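Local coordinates for protein mucin-like protocadherin (Homo sapiens, PDB 6OAE) that probably joins adjacent microvilli by calcium-dependent adhesion to CDHR2, represented here by the first two extracellular cadherin repeats, at residues 5-10 against 27-32; 39-44 against 69-74. All coordinates share one frame; numbering follows the deposited sequence. Where two conformers were deposited one is given.

In the fold
Both contacts lie in the first of the two cadherin repeats, with their centres about 15 Å apart and on the same side of the chain's centre. Both segments of interaction 1 precede those of interaction 2 in the sequence. Interaction 1 joins the N-terminal segment to the loop after strand 26-27, while interaction 2 sets the loop after strand 35-38 against strand 67-76 of the four-stranded sheet. The disulfide C6-C74 bonds the two directly, and in the core I28 CD1 packs 3.7 Å from L72 CD1. Segments far apart in sequence thus meet in one repeat, whose residues E17, D61 and E63 help bind two of the calcium ions at the junction with the second repeat.

Interaction 1 (5-10 against 27-32); sequences YCSVNK and DIHVPE
A single antiparallel bridge between S7 and H29 fastens the N-terminal segment of the first cadherin repeat to the loop that follows strand 26-27. The two residues form a hydrogen-bonded pair: S7 N donates a hydrogen bond to H29 O at 3.0 Å, and H29 N donates one to S7 O at 2.8 Å. C6 CA also approaches H29 O, at 3.1 Å, in a weaker C-H...O contact. Beside the bridge S7 OG lies 3.4 Å from H29 CB. One residue after S7, V8 turns CG1 beside its own backbone N (chi1 -63°), and this methyl lies 4.1 Å from I28 CG1, both side chains running alongside in the same direction. At the other end P31 CG sits 3.5 Å from Y5 N, and P31 CD is 3.9 Å from C6 SG. The sulfur goes on to the disulfide with C74, which holds this part covalently. Past the bridge a water takes over, accepting from N9 N and donating to both N9 OD1 and D27 O. With strand 12-16 running parallel to strand 79-91, this pairing matches the split first strand of cadherin repeats, whose opening half pairs antiparallel with the second strand.

Interaction 2 (39-44 against 69-74); sequences GALSTP and EAQLLC
Segment 39-44 is tied to residues 69-74 of strand 67-76 by two backbone hydrogen bonds, G39 N to Q71 O at 2.7 Å and T43 N to E69 O at 2.8 Å, with a type I turn from G39 to S42 between them. Between these two bonds the S42 side chain makes the link: OG accepts from Q71 N at 2.8 Å in a nearly straight bond (170°) and donates to G39 O. That carbonyl also takes S42 N, both donors arriving from one face of its plane. With S42 replaced by alanine, Q71 N would probably be left without this acceptor, and the turn would lose its second tie to G39 O. Q71 CG lies opposite its backbone N (chi1 177°) and the chain runs out straight, bringing OE1 within 3.0 Å of L41 N, which sits above the amide plane; NE2 bonds to Q83. T43 OG1 accepts from E69 N at 2.8 Å. A side chain on G39 would strike Q71 OE1; L73 CD1 rests 3.5 Å from G39 CA. Here the edge strand 35-38 of the cadherin beta-sandwich gives way to a beta turn, and serine and threonine hydroxyls carry on the pairing with the neighbouring strand.

Interaction 1 (5-10 against 27-32)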
loop_
_atom_site.group_PDB
_atom_site.type_symbol
_atom_site.label_atom_id
_atom_site.label_comp_id
_atom_site.label_asym_id
_atom_site.label_seq_id
_atom_site.Cartn_x
_atom_site.Cartn_y
_atom_site.Cartn_z
ATOM N N TYR A 5 13.415 -36.780 17.742
ATOM C CA TYR A 5 13.117 -35.961 16.543
ATOM C C TYR A 5 13.096 -34.491 16.952
ATOM O O TYR A 5 12.491 -34.181 17.979
ATOM C CB TYR A 5 11.782 -36.343 15.903
ATOM C CG TYR A 5 11.781 -37.681 15.205
ATOM C CD1 TYR A 5 12.707 -37.984 14.210
ATOM C CD2 TYR A 5 10.839 -38.647 15.531
ATOM C CE1 TYR A 5 12.706 -39.219 13.573
ATOM C CE2 TYR A 5 10.822 -39.882 14.902
ATOM C CZ TYR A 5 11.757 -40.172 13.922
ATOM O OH TYR A 5 11.716 -41.399 13.321
ATOM N N CYS A 6 13.742 -33.644 16.156
ATOM C CA CYS A 6 13.646 -32.169 16.242
ATOM C C CYS A 6 12.182 -31.754 16.219
ATOM O O CYS A 6 11.436 -32.371 15.464
ATOM C CB CYS A 6 14.283 -31.483 15.051
ATOM S SG CYS A 6 16.047 -31.171 15.257
ATOM N N SER A 7 11.823 -30.740 17.005
ATOM C CA SER A 7 10.468 -30.153 17.046
ATOM C C SER A 7 10.531 -28.666 17.420
ATOM O O SER A 7 11.565 -28.189 17.979
ATOM C CB SER A 7 9.578 -30.910 17.993
ATOM O OG SER A 7 10.056 -30.823 19.323
ATOM N N VAL A 8 9.457 -27.978 17.079
ATOM C CA VAL A 8 9.103 -26.611 17.523
ATOM C C VAL A 8 7.645 -26.694 17.970
ATOM O O VAL A 8 6.879 -27.495 17.351
ATOM C CB VAL A 8 9.332 -25.571 16.412
ATOM C CG1 VAL A 8 10.801 -25.511 16.041
ATOM C CG2 VAL A 8 8.481 -25.819 15.156
ATOM N N ASN A 9 7.285 -25.933 18.993
ATOM C CA ASN A 9 5.905 -25.869 19.546
ATOM C C ASN A 9 5.054 -24.934 18.680
ATOM O O ASN A 9 3.851 -24.978 18.813
ATOM C CB ASN A 9 5.899 -25.436 21.012
ATOM C CG ASN A 9 6.109 -23.951 21.223
ATOM O OD1 ASN A 9 6.981 -23.331 20.605
ATOM N ND2 ASN A 9 5.324 -23.362 22.114
ATOM N N LYS A 10 5.673 -24.113 17.831
ATOM C CA LYS A 10 4.953 -23.120 16.989
ATOM C C LYS A 10 5.751 -22.930 15.707
ATOM O O LYS A 10 6.969 -22.853 15.787
ATOM C CB LYS A 10 4.763 -21.813 17.765
ATOM C CG LYS A 10 3.962 -20.750 17.030
ATOM C CD LYS A 10 3.731 -19.497 17.838
ATOM C CE LYS A 10 3.137 -18.401 16.979
ATOM N NZ LYS A 10 2.858 -17.161 17.737
ATOM N N ASP A 27 12.066 -21.654 20.219
ATOM C CA ASP A 27 13.083 -22.630 20.676
ATOM C C ASP A 27 12.951 -23.878 19.791
ATOM O O ASP A 27 11.820 -24.343 19.544
ATOM C CB ASP A 27 12.933 -22.889 22.171
ATOM C CG ASP A 27 13.293 -21.693 23.054
ATOM O OD1 ASP A 27 13.454 -20.561 22.529
ATOM O OD2 ASP A 27 13.417 -21.894 24.259
ATOM N N ILE A 28 14.061 -24.378 19.288
ATOM C CA ILE A 28 14.097 -25.628 18.494
ATOM C C ILE A 28 14.539 -26.716 19.464
ATOM O O ILE A 28 15.640 -26.582 20.042
ATOM C CB ILE A 28 15.020 -25.503 17.278
ATOM C CG1 ILE A 28 14.657 -24.282 16.420
ATOM C CG2 ILE A 28 15.020 -26.801 16.456
ATOM C CD1 ILE A 28 15.756 -23.839 15.490
ATOM N N HIS A 29 13.693 -27.715 19.667
ATOM C CA HIS A 29 14.031 -28.916 20.476
ATOM C C HIS A 29 14.891 -29.815 19.592
ATOM O O HIS A 29 14.374 -30.278 18.539
ATOM C CB HIS A 29 12.795 -29.641 21.021
ATOM C CG HIS A 29 13.137 -30.976 21.602
ATOM N ND1 HIS A 29 13.865 -31.106 22.772
ATOM C CD2 HIS A 29 12.887 -32.231 21.166
ATOM C CE1 HIS A 29 14.034 -32.386 23.038
ATOM N NE2 HIS A 29 13.441 -33.097 22.066
ATOM N N VAL A 30 16.151 -30.014 19.983
ATOM C CA VAL A 30 17.154 -30.781 19.204
ATOM C C VAL A 30 17.548 -31.985 20.049
ATOM O O VAL A 30 17.963 -31.803 21.188
ATOM C CB VAL A 30 18.357 -29.897 18.829
ATOM C CG1 VAL A 30 19.391 -30.671 18.028
ATOM C CG2 VAL A 30 17.915 -28.648 18.059
ATOM N N PRO A 31 17.416 -33.239 19.548
ATOM C CA PRO A 31 17.824 -34.411 20.330
ATOM C C PRO A 31 19.346 -34.408 20.519
ATOM O O PRO A 31 20.038 -33.934 19.619
ATOM C CB PRO A 31 17.391 -35.626 19.488
ATOM C CG PRO A 31 16.433 -35.055 18.446
ATOM C CD PRO A 31 16.877 -33.619 18.232
ATOM N N GLU A 32 19.833 -34.926 21.653
ATOM C CA GLU A 32 21.294 -35.087 21.906
ATOM C C GLU A 32 21.901 -35.801 20.688
ATOM O O GLU A 32 21.321 -36.814 20.262
ATOM C CB GLU A 32 21.551 -35.845 23.213
ATOM C CG GLU A 32 23.010 -35.826 23.651
ATOM C CD GLU A 32 23.579 -34.434 23.898
ATOM O OE1 GLU A 32 22.982 -33.680 24.707
ATOM O OE2 GLU A 32 24.610 -34.099 23.270
HETATM O O HOH W 1 9.385 -24.872 20.563
#

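Interaction 2 (39-44 against 69-74)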
loop_
_atom_site.group_PDB
_atom_site.type_symbol
_atom_site.label_atom_id
_atom_site.label_comp_id
_atom_site.label_asym_id
_atom_site.label_seq_id
_atom_site.Cartn_x
_atom_site.Cartn_y
_atom_site.Cartn_z
ATOM N N GLY A 39 18.437 -24.473 6.010
ATOM C CA GLY A 39 18.569 -25.057 4.665
ATOM C C GLY A 39 18.422 -24.002 3.583
ATOM O O GLY A 39 18.014 -22.847 3.897
ATOM N N ALA A 40 18.730 -24.376 2.343
ATOM C CA ALA A 40 18.791 -23.470 1.174
ATOM C C ALA A 40 17.396 -23.105 0.656
ATOM O O ALA A 40 17.344 -22.215 -0.193
ATOM C CB ALA A 40 19.635 -24.079 0.082
ATOM N N LEU A 41 16.308 -23.742 1.116
ATOM C CA LEU A 41 14.926 -23.292 0.763
ATOM C C LEU A 41 14.491 -22.134 1.680
ATOM O O LEU A 41 13.447 -21.554 1.398
ATOM C CB LEU A 41 13.927 -24.456 0.811
ATOM C CG LEU A 41 13.920 -25.379 -0.418
ATOM C CD1 LEU A 41 12.762 -26.374 -0.334
ATOM C CD2 LEU A 41 13.844 -24.593 -1.726
ATOM N N SER A 42 15.259 -21.810 2.724
ATOM C CA SER A 42 15.022 -20.625 3.590
ATOM C C SER A 42 15.071 -19.353 2.738
ATOM O O SER A 42 15.977 -19.229 1.900
ATOM C CB SER A 42 16.016 -20.512 4.711
ATOM O OG SER A 42 16.042 -21.677 5.510
ATOM N N THR A 43 14.139 -18.433 2.955
ATOM C CA THR A 43 14.188 -17.063 2.405
ATOM C C THR A 43 15.576 -16.499 2.692
ATOM O O THR A 43 16.019 -16.502 3.841
ATOM C CB THR A 43 13.125 -16.144 3.015
ATOM O OG1 THR A 43 11.840 -16.740 2.844
ATOM C CG2 THR A 43 13.166 -14.762 2.397
ATOM N N PRO A 44 16.315 -16.035 1.665
ATOM C CA PRO A 44 17.649 -15.483 1.879
ATOM C C PRO A 44 17.638 -14.243 2.792
ATOM O O PRO A 44 16.722 -13.480 2.678
ATOM C CB PRO A 44 18.118 -15.088 0.460
ATOM C CG PRO A 44 17.238 -15.872 -0.488
ATOM C CD PRO A 44 15.927 -16.057 0.247
ATOM N N GLU A 69 10.168 -17.852 4.847
ATOM C CA GLU A 69 10.231 -19.295 5.138
ATOM C C GLU A 69 11.616 -19.634 5.682
ATOM O O GLU A 69 12.604 -19.190 5.113
ATOM C CB GLU A 69 9.890 -20.062 3.852
ATOM C CG GLU A 69 10.169 -21.550 3.923
ATOM C CD GLU A 69 9.484 -22.361 2.833
ATOM O OE1 GLU A 69 9.058 -23.501 3.127
ATOM O OE2 GLU A 69 9.372 -21.848 1.698
ATOM N N ALA A 70 11.662 -20.412 6.751
ATOM C CA ALA A 70 12.895 -20.979 7.317
ATOM C C ALA A 70 12.800 -22.488 7.155
ATOM O O ALA A 70 11.770 -23.060 7.586
ATOM C CB ALA A 70 13.059 -20.599 8.759
ATOM N N GLN A 71 13.823 -23.087 6.544
ATOM C CA GLN A 71 13.963 -24.567 6.442
ATOM C C GLN A 71 14.942 -24.965 7.530
ATOM O O GLN A 71 16.102 -24.539 7.445
ATOM C CB GLN A 71 14.425 -24.962 5.041
ATOM C CG GLN A 71 14.653 -26.462 4.886
ATOM C CD GLN A 71 15.241 -26.813 3.543
ATOM O OE1 GLN A 71 16.078 -26.094 3.000
ATOM N NE2 GLN A 71 14.801 -27.935 2.998
ATOM N N LEU A 72 14.490 -25.706 8.530
ATOM C CA LEU A 72 15.333 -26.175 9.646
ATOM C C LEU A 72 15.763 -27.586 9.286
ATOM O O LEU A 72 14.868 -28.435 9.160
ATOM C CB LEU A 72 14.570 -26.166 10.972
ATOM C CG LEU A 72 13.776 -24.902 11.299
ATOM C CD1 LEU A 72 13.429 -24.870 12.769
ATOM C CD2 LEU A 72 14.523 -23.649 10.897
ATOM N N LEU A 73 17.068 -27.786 9.118
ATOM C CA LEU A 73 17.689 -29.084 8.770
ATOM C C LEU A 73 18.250 -29.658 10.055
ATOM O O LEU A 73 19.141 -29.020 10.635
ATOM C CB LEU A 73 18.798 -28.880 7.732
ATOM C CG LEU A 73 18.384 -28.326 6.371
ATOM C CD1 LEU A 73 19.587 -28.268 5.436
ATOM C CD2 LEU A 73 17.274 -29.141 5.728
ATOM N N CYS A 74 17.746 -30.815 10.489
ATOM C CA CYS A 74 18.194 -31.488 11.732
ATOM C C CYS A 74 19.100 -32.662 11.370
ATOM O O CYS A 74 18.576 -33.716 10.997
ATOM C CB CYS A 74 16.999 -31.891 12.563
ATOM S SG CYS A 74 16.297 -30.449 13.394
#